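PDB 3WZ2: proteasome assembly chaperone family protein from Pyrococcus furiosus DSM 3638, which probably acts as a chaperone in proteasome assembly, as an archaeal homologue of the proteasome-assembly chaperones. Local coordinates for residues A20-G25 / N103-V108; P71-G76 / I82-I87; W131-G134 / E139-E142; K162-A167 / L172-L177. One frame throughout, in Å; residues are numbered along the deposited sequence.

Contact 1 of 4, residues A20-G25 / N103-V108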
loop_
_atom_site.group_PDB
_atom_site.type_symbol
_atom_site.label_atom_id
_atom_site.label_comp_id
_atom_site.label_asym_id
_atom_site.label_seq_id
_atom_site.Cartn_x
_atom_site.Cartn_y
_atom_site.Cartn_z
ATOM N N ALA B 20 18.022 34.383 2.291
ATOM C CA ALA B 20 18.309 33.429 3.354
ATOM C C ALA B 20 19.590 32.670 3.090
ATOM O O ALA B 20 19.919 32.299 1.942
ATOM C CB ALA B 20 17.142 32.463 3.482
ATOM N N ILE B 21 20.332 32.439 4.154
ATOM C CA ILE B 21 21.278 31.354 4.211
ATOM C C ILE B 21 20.618 30.200 4.921
ATOM O O ILE B 21 20.295 30.287 6.113
ATOM C CB ILE B 21 22.560 31.798 4.914
ATOM C CG1 ILE B 21 23.250 32.876 4.071
ATOM C CG2 ILE B 21 23.495 30.614 5.143
ATOM C CD1 ILE B 21 24.267 33.696 4.844
ATOM N N PHE B 22 20.409 29.106 4.176
ATOM C CA PHE B 22 19.629 27.970 4.659
ATOM C C PHE B 22 20.554 26.831 4.940
ATOM O O PHE B 22 21.297 26.401 4.050
ATOM C CB PHE B 22 18.638 27.538 3.594
ATOM C CG PHE B 22 17.728 26.431 4.027
ATOM C CD1 PHE B 22 16.514 26.716 4.594
ATOM C CD2 PHE B 22 18.061 25.116 3.814
ATOM C CE1 PHE B 22 15.648 25.698 4.970
ATOM C CE2 PHE B 22 17.203 24.093 4.178
ATOM C CZ PHE B 22 15.995 24.387 4.752
ATOM N N ILE B 23 20.515 26.341 6.169
ATOM C CA ILE B 23 21.393 25.269 6.588
ATOM C C ILE B 23 20.571 24.065 6.972
ATOM O O ILE B 23 19.674 24.180 7.802
ATOM C CB ILE B 23 22.202 25.707 7.798
ATOM C CG1 ILE B 23 23.067 26.902 7.409
ATOM C CG2 ILE B 23 23.060 24.566 8.306
ATOM C CD1 ILE B 23 23.588 27.655 8.606
ATOM N N GLU B 24 20.869 22.908 6.389
ATOM C CA GLU B 24 20.052 21.728 6.622
ATOM C C GLU B 24 20.891 20.659 7.322
ATOM O O GLU B 24 21.979 20.355 6.872
ATOM C CB GLU B 24 19.541 21.188 5.274
ATOM C CG GLU B 24 18.923 19.812 5.341
ATOM C CD GLU B 24 19.917 18.662 5.151
ATOM O OE1 GLU B 24 20.673 18.640 4.150
ATOM O OE2 GLU B 24 19.868 17.712 5.940
ATOM N N GLY B 25 20.381 20.095 8.409
ATOM C CA GLY B 25 21.082 19.050 9.144
ATOM C C GLY B 25 20.155 17.926 9.574
ATOM O O GLY B 25 20.084 17.600 10.756
ATOM N N ASN B 103 11.356 25.167 -3.532
ATOM C CA ASN B 103 10.401 26.199 -3.958
ATOM C C ASN B 103 10.461 27.430 -3.064
ATOM O O ASN B 103 10.437 28.538 -3.565
ATOM C CB ASN B 103 8.950 25.690 -3.975
ATOM C CG ASN B 103 8.708 24.664 -5.076
ATOM O OD1 ASN B 103 9.413 24.665 -6.094
ATOM N ND2 ASN B 103 7.697 23.789 -4.904
ATOM N N TYR B 104 10.547 27.226 -1.742
ATOM C CA TYR B 104 10.662 28.322 -0.836
ATOM C C TYR B 104 11.950 29.103 -1.091
ATOM O O TYR B 104 11.936 30.317 -1.155
ATOM C CB TYR B 104 10.612 27.832 0.612
ATOM C CG TYR B 104 10.959 28.888 1.620
ATOM C CD1 TYR B 104 9.981 29.652 2.215
ATOM C CD2 TYR B 104 12.267 29.107 1.982
ATOM C CE1 TYR B 104 10.321 30.642 3.136
ATOM C CE2 TYR B 104 12.615 30.081 2.886
ATOM C CZ TYR B 104 11.644 30.854 3.456
ATOM O OH TYR B 104 12.013 31.811 4.365
ATOM N N LEU B 105 13.064 28.402 -1.237
ATOM C CA LEU B 105 14.358 29.059 -1.369
ATOM C C LEU B 105 14.493 29.824 -2.701
ATOM O O LEU B 105 15.051 30.918 -2.738
ATOM C CB LEU B 105 15.473 28.041 -1.245
ATOM C CG LEU B 105 15.630 27.338 0.118
ATOM C CD1 LEU B 105 16.588 26.179 0.004
ATOM C CD2 LEU B 105 16.121 28.271 1.189
ATOM N N LYS B 106 13.952 29.258 -3.777
ATOM C CA LYS B 106 13.738 29.997 -5.028
ATOM C C LYS B 106 12.966 31.301 -4.813
ATOM O O LYS B 106 13.384 32.343 -5.236
ATOM C CB LYS B 106 12.952 29.154 -6.017
ATOM C CG LYS B 106 13.801 28.694 -7.160
ATOM C CD LYS B 106 13.086 28.562 -8.479
ATOM C CE LYS B 106 14.041 28.908 -9.638
ATOM N NZ LYS B 106 13.357 29.043 -10.948
ATOM N N LYS B 107 11.803 31.179 -4.206
ATOM C CA LYS B 107 10.911 32.273 -3.976
ATOM C C LYS B 107 11.598 33.434 -3.250
ATOM O O LYS B 107 11.344 34.576 -3.576
ATOM C CB LYS B 107 9.724 31.804 -3.147
ATOM C CG LYS B 107 8.501 32.697 -3.219
ATOM C CD LYS B 107 7.696 32.671 -1.923
ATOM C CE LYS B 107 7.273 31.270 -1.484
ATOM N NZ LYS B 107 6.652 31.299 -0.116
ATOM N N VAL B 108 12.418 33.149 -2.236
ATOM C CA VAL B 108 12.997 34.209 -1.437
ATOM C C VAL B 108 14.383 34.600 -1.947
ATOM O O VAL B 108 15.056 35.384 -1.317
ATOM C CB VAL B 108 13.063 33.833 0.065
ATOM C CG1 VAL B 108 11.687 33.438 0.572
ATOM C CG2 VAL B 108 14.081 32.720 0.361
#
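Leu105 brings both of its methyl groups to the base of the Phe22 side chain, and this is where the two segments are tightly packed. Its CD2 sits 3.6 Å from Phe22 CB, and the same CD2 lies 3.7 Å from Phe22 CG. The second methyl, CD1, lies over one face of the ring, 4.1 Å above the plane and displaced toward the rim. The two side chains cross at about a right angle. The phenylalanine has CG anti to its own nitrogen (chi1 -176°), which carries the ring off the strand toward helix 91-107. That helix belongs to a beta-alpha-beta crossover: it leaves strand 80-85 and leads to strand 112-120, passing over strand 21-24, which lies between those two and runs parallel to both. Ile21 and Ile23 face the opposite layer, against helix 188-202, while the Phe22 ring also meets Ala83. One turn on from Leu105 the fit slackens. Ala20 CB and Val108 CG2 approach no closer than 4.4 Å, and no hydrogen bond links the segments. Within its own segment Val108 CG1 lies 3.9 Å above one face of the Tyr104 ring. The phenol beyond is anchored by a hydrogen bond from Tyr104 OH to Pro15 O. On the far side of the helix Asn103, Lys106 and Lys107 turn to solvent, Lys107 making a long, weak ion pair with Glu16.

Contact 2 of 4, residues P71-G76 / I82-I87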
loop_
_atom_site.group_PDB
_atom_site.type_symbol
_atom_site.label_atom_id
_atom_site.label_comp_id
_atom_site.label_asym_id
_atom_site.label_seq_id
_atom_site.Cartn_x
_atom_site.Cartn_y
_atom_site.Cartn_z
ATOM N N PRO B 71 8.180 18.006 15.260
ATOM C CA PRO B 71 9.404 17.257 15.057
ATOM C C PRO B 71 10.232 17.717 13.881
ATOM O O PRO B 71 11.424 17.430 13.868
ATOM C CB PRO B 71 8.911 15.811 14.841
ATOM C CG PRO B 71 7.506 15.943 14.414
ATOM C CD PRO B 71 6.977 17.196 15.037
ATOM N N LEU B 72 9.634 18.403 12.903
ATOM C CA LEU B 72 10.396 18.964 11.781
ATOM C C LEU B 72 10.261 20.462 11.802
ATOM O O LEU B 72 9.178 20.986 11.601
ATOM C CB LEU B 72 9.879 18.429 10.449
ATOM C CG LEU B 72 10.572 17.182 9.965
ATOM C CD1 LEU B 72 10.244 15.980 10.839
ATOM C CD2 LEU B 72 10.176 16.902 8.525
ATOM N N ARG B 73 11.330 21.142 12.158
ATOM C CA ARG B 73 11.221 22.539 12.493
ATOM C C ARG B 73 12.352 23.352 11.860
ATOM O O ARG B 73 13.377 22.806 11.464
ATOM C CB ARG B 73 11.130 22.795 14.019
ATOM C CG ARG B 73 12.042 21.971 14.849
ATOM C CD ARG B 73 11.750 22.065 16.350
ATOM N NE ARG B 73 12.902 21.485 17.014
ATOM C CZ ARG B 73 13.123 20.199 17.116
ATOM N NH1 ARG B 73 12.239 19.322 16.643
ATOM N NH2 ARG B 73 14.198 19.772 17.748
ATOM N N PHE B 74 12.107 24.651 11.767
ATOM C CA PHE B 74 13.057 25.631 11.256
ATOM C C PHE B 74 13.328 26.664 12.320
ATOM O O PHE B 74 12.396 27.209 12.921
ATOM C CB PHE B 74 12.487 26.324 10.026
ATOM C CG PHE B 74 12.161 25.371 8.918
ATOM C CD1 PHE B 74 13.155 24.868 8.114
ATOM C CD2 PHE B 74 10.850 24.957 8.699
ATOM C CE1 PHE B 74 12.860 23.977 7.100
ATOM C CE2 PHE B 74 10.553 24.061 7.678
ATOM C CZ PHE B 74 11.569 23.556 6.889
ATOM N N TYR B 75 14.616 26.919 12.560
ATOM C CA TYR B 75 15.058 27.968 13.445
ATOM C C TYR B 75 15.647 29.086 12.638
ATOM O O TYR B 75 16.152 28.871 11.531
ATOM C CB TYR B 75 16.101 27.420 14.408
ATOM C CG TYR B 75 15.560 26.435 15.410
ATOM C CD1 TYR B 75 14.963 26.877 16.587
ATOM C CD2 TYR B 75 15.632 25.091 15.187
ATOM C CE1 TYR B 75 14.452 25.997 17.515
ATOM C CE2 TYR B 75 15.127 24.184 16.115
ATOM C CZ TYR B 75 14.532 24.655 17.270
ATOM O OH TYR B 75 14.049 23.754 18.169
ATOM N N GLY B 76 15.599 30.280 13.196
ATOM C CA GLY B 76 15.913 31.478 12.475
ATOM C C GLY B 76 16.562 32.502 13.353
ATOM O O GLY B 76 16.185 32.673 14.512
ATOM N N ILE B 82 17.968 27.410 9.984
ATOM C CA ILE B 82 18.444 26.044 10.211
ATOM C C ILE B 82 17.282 25.086 10.254
ATOM O O ILE B 82 16.318 25.328 10.976
ATOM C CB ILE B 82 19.227 25.957 11.516
ATOM C CG1 ILE B 82 20.456 26.849 11.379
ATOM C CG2 ILE B 82 19.653 24.534 11.808
ATOM C CD1 ILE B 82 21.355 26.827 12.566
ATOM N N ALA B 83 17.369 24.003 9.486
ATOM C CA ALA B 83 16.320 23.004 9.401
ATOM C C ALA B 83 16.734 21.753 10.139
ATOM O O ALA B 83 17.796 21.180 9.833
ATOM C CB ALA B 83 16.058 22.673 7.939
ATOM N N ILE B 84 15.856 21.278 11.024
ATOM C CA ILE B 84 16.133 20.148 11.923
ATOM C C ILE B 84 14.998 19.152 11.788
ATOM O O ILE B 84 13.856 19.542 11.595
ATOM C CB ILE B 84 16.213 20.678 13.383
ATOM C CG1 ILE B 84 17.561 21.501 13.529
ATOM C CG2 ILE B 84 16.028 19.553 14.406
ATOM C CD1 ILE B 84 17.793 22.179 14.848
ATOM N N ALA B 85 15.306 17.874 11.919
ATOM C CA ALA B 85 14.300 16.849 12.043
ATOM C C ALA B 85 14.656 15.861 13.142
ATOM O O ALA B 85 15.761 15.344 13.167
ATOM C CB ALA B 85 14.147 16.106 10.718
ATOM N N ASP B 86 13.691 15.522 13.985
ATOM C CA ASP B 86 13.897 14.534 15.015
ATOM C C ASP B 86 13.415 13.127 14.668
ATOM O O ASP B 86 13.566 12.227 15.475
ATOM C CB ASP B 86 13.282 15.030 16.325
ATOM C CG ASP B 86 14.131 16.147 16.976
ATOM O OD1 ASP B 86 15.368 16.061 16.913
ATOM O OD2 ASP B 86 13.567 17.130 17.506
ATOM N N ILE B 87 12.921 12.920 13.452
ATOM C CA ILE B 87 12.499 11.597 12.998
ATOM C C ILE B 87 13.150 11.340 11.636
ATOM O O ILE B 87 13.487 12.281 10.917
ATOM C CB ILE B 87 10.960 11.501 12.936
ATOM C CG1 ILE B 87 10.401 12.662 12.151
ATOM C CG2 ILE B 87 10.393 11.612 14.344
ATOM C CD1 ILE B 87 8.928 12.523 11.848
HETATM O O HOH W 1 16.599 17.771 18.241
#
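Arg73 and Ile84 form a hydrogen-bonded pair in the antiparallel hairpin of strands 72-77 and 80-85, each backbone nitrogen donating to the other's carbonyl oxygen. Tyr75 and Ile82 repeat the pattern with two bonds of 2.8 Å, Tyr75 N to Ile82 O and Ile82 N to Tyr75 O. Beyond the strands, Asp86 N still gives its hydrogen to Pro71 O at 3.0 Å. The guanidinium of Arg73 lies on the side of Ile82 and Ile84 and has work for every nitrogen. NH1 and NH2 grip one oxygen end-on, each 2.7 Å from Asp86 OD2; both arrive from the same face of the carboxylate, whose plane is turned 41° from that of the guanidinium. Arg73 NE donates to Tyr75 OH at 2.8 Å, NH1 also reaches Pro70 O, and NH2 has a weak bond to a water that also lies close to Asp86 OD1, at a distance short enough to be doubtful. Ile84 CG2 lies 3.8 Å above one guanidinium face, while Tyr75 CE2 rests on Ile84 CD1. A methionine in place of Arg73 would probably leave the Asp86 carboxylate without its counter-charge and the Tyr75 hydroxyl without its NE donor. Helix 32-43 covers this face, touching Ile82, Ile84 and Asp86. On the other face the pairs are non-hydrogen-bonded and apolar: Leu72 packs on Ala85 and Ile87, and the Phe74 ring, with CG anti to the carbonyl carbon (chi1 -59°), sets its CE1 3.6 Å from Ala83 CB.

Contact 3 of 4, residues W131-G134 / E139-E142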
loop_
_atom_site.group_PDB
_atom_site.type_symbol
_atom_site.label_atom_id
_atom_site.label_comp_id
_atom_site.label_asym_id
_atom_site.label_seq_id
_atom_site.Cartn_x
_atom_site.Cartn_y
_atom_site.Cartn_z
ATOM N N TRP B 131 35.110 17.122 4.155
ATOM C CA TRP B 131 35.099 17.347 2.718
ATOM C C TRP B 131 33.977 18.284 2.355
ATOM O O TRP B 131 33.078 18.522 3.126
ATOM C CB TRP B 131 34.918 16.018 1.966
ATOM C CG TRP B 131 35.989 15.006 2.177
ATOM C CD1 TRP B 131 36.156 14.225 3.265
ATOM C CD2 TRP B 131 37.016 14.616 1.248
ATOM N NE1 TRP B 131 37.218 13.366 3.086
ATOM C CE2 TRP B 131 37.761 13.582 1.854
ATOM C CE3 TRP B 131 37.342 15.003 -0.047
ATOM C CZ2 TRP B 131 38.850 12.965 1.222
ATOM C CZ3 TRP B 131 38.428 14.383 -0.689
ATOM C CH2 TRP B 131 39.174 13.387 -0.051
ATOM N N GLY B 132 34.000 18.762 1.125
ATOM C CA GLY B 132 32.996 19.652 0.626
ATOM C C GLY B 132 32.619 19.280 -0.797
ATOM O O GLY B 132 33.424 18.665 -1.529
ATOM N N ILE B 133 31.404 19.658 -1.201
ATOM C CA ILE B 133 31.021 19.566 -2.598
ATOM C C ILE B 133 30.019 20.674 -2.869
ATOM O O ILE B 133 29.211 21.027 -2.024
ATOM C CB ILE B 133 30.454 18.156 -2.932
ATOM C CG1 ILE B 133 30.045 18.024 -4.402
ATOM C CG2 ILE B 133 29.263 17.843 -2.068
ATOM C CD1 ILE B 133 31.197 18.077 -5.394
ATOM N N GLY B 134 30.105 21.234 -4.057
ATOM C CA GLY B 134 29.309 22.364 -4.447
ATOM C C GLY B 134 28.398 21.955 -5.575
ATOM O O GLY B 134 28.696 21.019 -6.315
ATOM N N GLU B 139 30.805 27.001 -6.814
ATOM C CA GLU B 139 30.738 26.679 -5.388
ATOM C C GLU B 139 31.913 25.800 -5.014
ATOM O O GLU B 139 32.423 25.896 -3.914
ATOM C CB GLU B 139 29.406 26.005 -5.040
ATOM C CG GLU B 139 28.248 26.994 -4.994
ATOM C CD GLU B 139 27.785 27.426 -6.376
ATOM O OE1 GLU B 139 27.454 26.552 -7.183
ATOM O OE2 GLU B 139 27.766 28.637 -6.643
ATOM N N ASN B 140 32.326 24.915 -5.910
ATOM C CA ASN B 140 33.501 24.119 -5.627
ATOM C C ASN B 140 34.700 25.077 -5.391
ATOM O O ASN B 140 35.521 24.832 -4.519
ATOM C CB ASN B 140 33.856 23.148 -6.767
ATOM C CG ASN B 140 33.094 21.860 -6.762
ATOM O OD1 ASN B 140 33.280 20.976 -7.643
ATOM N ND2 ASN B 140 32.281 21.694 -5.783
ATOM N N LYS B 141 34.814 26.115 -6.201
ATOM C CA LYS B 141 35.950 27.047 -6.094
ATOM C C LYS B 141 35.891 27.806 -4.797
ATOM O O LYS B 141 36.912 27.970 -4.161
ATOM C CB LYS B 141 36.028 28.005 -7.294
ATOM C CG LYS B 141 36.416 27.267 -8.566
ATOM C CD LYS B 141 36.329 28.050 -9.899
ATOM C CE LYS B 141 37.124 29.334 -9.901
ATOM N NZ LYS B 141 37.388 29.800 -11.292
ATOM N N GLU B 142 34.704 28.241 -4.387
ATOM C CA GLU B 142 34.557 28.835 -3.070
ATOM C C GLU B 142 35.047 27.921 -1.955
ATOM O O GLU B 142 35.738 28.374 -1.046
ATOM C CB GLU B 142 33.126 29.180 -2.782
ATOM C CG GLU B 142 32.640 30.364 -3.557
ATOM C CD GLU B 142 31.151 30.585 -3.349
ATOM O OE1 GLU B 142 30.669 30.319 -2.201
ATOM O OE2 GLU B 142 30.512 31.010 -4.344
#
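Gly134, the last residue of strand 130-134, comes within 4.6 Å of Glu139, CA to CA, where the chain has already doubled back into helix 137-145. With no side chain on the glycine, the helix can settle directly on the backbone, and Glu139 CB lies 3.7 Å from Gly134 CA. A CB built on Gly134 would fall only 2.6 Å from Glu139 CB and would also collide with Asn140 N, so this close seat depends on the bare backbone. The Asn140 side chain reaches back over the same glycine, and its amide end meets Ile133 CD1. These two side chains lie side by side and point the same way; with CG1 anti to the nitrogen (chi1 -180°), Ile133 carries its tip round toward the helix although its CB points away from it. Strand, helix and the following strand 149-150 make a beta-alpha-beta unit at one margin of the sheet, and Asn140 also touches Ile150 of its closing strand. Glu139 bends at chi2 (75°), carrying its carboxylate off the glycine: OE1 accepts from Ser136 OG and OE2 forms a salt bridge with Lys173 NZ. On its outer side the pair of Ile133 and Asn140 packs against Gly66 of a neighbouring subunit, another copy of the protein.

Contact 4 of 4, residues K162-A167 / L172-L177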
loop_
_atom_site.group_PDB
_atom_site.type_symbol
_atom_site.label_atom_id
_atom_site.label_comp_id
_atom_site.label_asym_id
_atom_site.label_seq_id
_atom_site.Cartn_x
_atom_site.Cartn_y
_atom_site.Cartn_z
ATOM N N LYS B 162 19.769 15.233 -1.986
ATOM C CA LYS B 162 18.672 15.708 -2.812
ATOM C C LYS B 162 18.699 17.208 -2.925
ATOM O O LYS B 162 18.555 17.743 -3.993
ATOM C CB LYS B 162 17.302 15.258 -2.265
ATOM C CG LYS B 162 16.152 15.472 -3.262
ATOM C CD LYS B 162 16.289 14.499 -4.431
ATOM C CE LYS B 162 15.454 14.836 -5.641
ATOM N NZ LYS B 162 14.022 14.605 -5.390
ATOM N N LEU B 163 18.904 17.872 -1.802
ATOM C CA LEU B 163 18.965 19.330 -1.793
ATOM C C LEU B 163 20.109 19.850 -2.603
ATOM O O LEU B 163 19.973 20.813 -3.345
ATOM C CB LEU B 163 19.161 19.852 -0.383
ATOM C CG LEU B 163 18.334 20.913 0.260
ATOM C CD1 LEU B 163 16.974 20.938 -0.371
ATOM C CD2 LEU B 163 18.320 20.792 1.786
ATOM N N LEU B 164 21.273 19.249 -2.432
ATOM C CA LEU B 164 22.426 19.662 -3.232
ATOM C C LEU B 164 22.010 19.758 -4.701
ATOM O O LEU B 164 22.233 20.773 -5.359
ATOM C CB LEU B 164 23.561 18.659 -3.073
ATOM C CG LEU B 164 24.791 18.822 -3.947
ATOM C CD1 LEU B 164 25.462 20.143 -3.643
ATOM C CD2 LEU B 164 25.736 17.657 -3.742
ATOM N N TRP B 165 21.381 18.696 -5.198
ATOM C CA TRP B 165 21.058 18.580 -6.622
ATOM C C TRP B 165 19.902 19.558 -6.955
ATOM O O TRP B 165 20.016 20.363 -7.894
ATOM C CB TRP B 165 20.708 17.133 -6.993
ATOM C CG TRP B 165 20.146 16.995 -8.425
ATOM C CD1 TRP B 165 18.852 16.767 -8.777
ATOM C CD2 TRP B 165 20.877 17.102 -9.634
ATOM N NE1 TRP B 165 18.733 16.729 -10.131
ATOM C CE2 TRP B 165 19.963 16.947 -10.691
ATOM C CE3 TRP B 165 22.212 17.312 -9.929
ATOM C CZ2 TRP B 165 20.352 16.969 -12.030
ATOM C CZ3 TRP B 165 22.614 17.342 -11.271
ATOM C CH2 TRP B 165 21.685 17.191 -12.307
ATOM N N GLU B 166 18.815 19.490 -6.190
ATOM C CA GLU B 166 17.609 20.243 -6.553
ATOM C C GLU B 166 17.784 21.739 -6.407
ATOM O O GLU B 166 17.357 22.507 -7.280
ATOM C CB GLU B 166 16.395 19.787 -5.770
ATOM C CG GLU B 166 15.881 18.395 -6.180
ATOM C CD GLU B 166 15.371 18.318 -7.626
ATOM O OE1 GLU B 166 14.771 19.320 -8.076
ATOM O OE2 GLU B 166 15.617 17.277 -8.341
ATOM N N ALA B 167 18.491 22.147 -5.369
ATOM C CA ALA B 167 18.807 23.548 -5.213
ATOM C C ALA B 167 19.675 24.085 -6.344
ATOM O O ALA B 167 19.438 25.171 -6.877
ATOM C CB ALA B 167 19.449 23.790 -3.869
ATOM N N LEU B 172 20.336 27.964 -7.500
ATOM C CA LEU B 172 20.815 28.418 -6.207
ATOM C C LEU B 172 22.216 27.900 -5.967
ATOM O O LEU B 172 22.659 26.931 -6.585
ATOM C CB LEU B 172 19.903 27.920 -5.096
ATOM C CG LEU B 172 18.461 28.367 -5.260
ATOM C CD1 LEU B 172 17.556 27.677 -4.266
ATOM C CD2 LEU B 172 18.361 29.900 -5.144
ATOM N N LYS B 173 22.922 28.589 -5.099
ATOM C CA LYS B 173 24.253 28.185 -4.703
ATOM C C LYS B 173 24.103 27.177 -3.601
ATOM O O LYS B 173 23.600 27.503 -2.524
ATOM C CB LYS B 173 25.066 29.414 -4.230
ATOM C CG LYS B 173 25.223 30.497 -5.284
ATOM C CD LYS B 173 25.761 31.830 -4.763
ATOM C CE LYS B 173 27.222 31.772 -4.364
ATOM N NZ LYS B 173 28.069 31.032 -5.347
ATOM N N SER B 174 24.526 25.949 -3.876
ATOM C CA SER B 174 24.333 24.828 -2.950
ATOM C C SER B 174 25.678 24.179 -2.604
ATOM O O SER B 174 26.632 24.174 -3.419
ATOM C CB SER B 174 23.296 23.807 -3.448
ATOM O OG SER B 174 23.749 23.032 -4.517
ATOM N N TYR B 175 25.757 23.703 -1.364
ATOM C CA TYR B 175 26.933 23.068 -0.830
ATOM C C TYR B 175 26.544 21.940 0.108
ATOM O O TYR B 175 25.499 22.002 0.755
ATOM C CB TYR B 175 27.785 24.038 -0.030
ATOM C CG TYR B 175 27.940 25.440 -0.592
ATOM C CD1 TYR B 175 26.880 26.298 -0.614
ATOM C CD2 TYR B 175 29.172 25.921 -1.083
ATOM C CE1 TYR B 175 27.003 27.582 -1.096
ATOM C CE2 TYR B 175 29.307 27.229 -1.566
ATOM C CZ TYR B 175 28.214 28.047 -1.544
ATOM O OH TYR B 175 28.314 29.318 -2.016
ATOM N N VAL B 176 27.399 20.923 0.192
ATOM C CA VAL B 176 27.385 19.998 1.313
ATOM C C VAL B 176 28.778 19.975 1.985
ATOM O O VAL B 176 29.788 19.883 1.316
ATOM C CB VAL B 176 27.004 18.584 0.859
ATOM C CG1 VAL B 176 26.812 17.652 2.050
ATOM C CG2 VAL B 176 25.729 18.597 0.003
ATOM N N LEU B 177 28.793 20.057 3.306
ATOM C CA LEU B 177 29.991 19.794 4.097
ATOM C C LEU B 177 29.855 18.409 4.709
ATOM O O LEU B 177 28.815 18.114 5.319
ATOM C CB LEU B 177 30.113 20.829 5.195
ATOM C CG LEU B 177 30.177 22.283 4.739
ATOM C CD1 LEU B 177 30.198 23.203 5.940
ATOM C CD2 LEU B 177 31.415 22.495 3.906
#
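Ser174 OG donates a hydrogen bond to Leu164 O at 2.8 Å, coming in on a lone pair in the carbonyl plane with a C=O...O angle of 126°. A second bond fastens the C-terminal end of the helical segment, Leu172 N to Ala167 O at 3.0 Å. Between the two bonds Ala167 CB rests 3.9 Å from Ser174 CB; past the serine, Leu164 CB meets Val176 CG2 at 3.8 Å, the leucine and valine side chains crossing at about a right angle. The serine hydroxyl sits between its backbone nitrogen and carbonyl carbon (chi1 72°), which turns it to the helix. Here the 162-167 part of helix 158-169 runs nearly antiparallel to residues 174-177 (163°, segment axes 7.5 Å apart), as one layer of the alpha/beta sandwich. With the hydroxyl gone, as in an alanine here, the Leu164 carbonyl is likely to lose this side-chain donor, and a small gap would probably open beside Leu164 CD1. Further out, backbone bonds to Gly135 and Val113 hold the strand in the sheet, and Tyr175 faces the other layer. The outer side of the helix meets another subunit, where Trp165 stacks edge-to-face on Tyr51 of that chain.

Overall arrangement
All four contacts hang on one mixed sheet. Contacts 1 and 2, about 13 Å apart between centres, share a border: strands 21-24 and 80-85 are neighbours, Ile23 O probably accepts a hydrogen bond from Ala83 N at 2.9 Å, and the Phe22 ring touches that of Phe74. Contact 4 lies about 10 Å from contact 1 between centres, joined where Leu172 packs on Leu105 and Leu163 reaches Phe22 and Glu24. It is equally close to contact 3, through Glu142, which pairs with Lys173 and hydrogen-bonds Tyr175. Contacts 2 and 3 stand farthest apart, about 24 Å between centres, on opposite sides of the chain's centre. Contacts 3 and 4 both touch the second subunit.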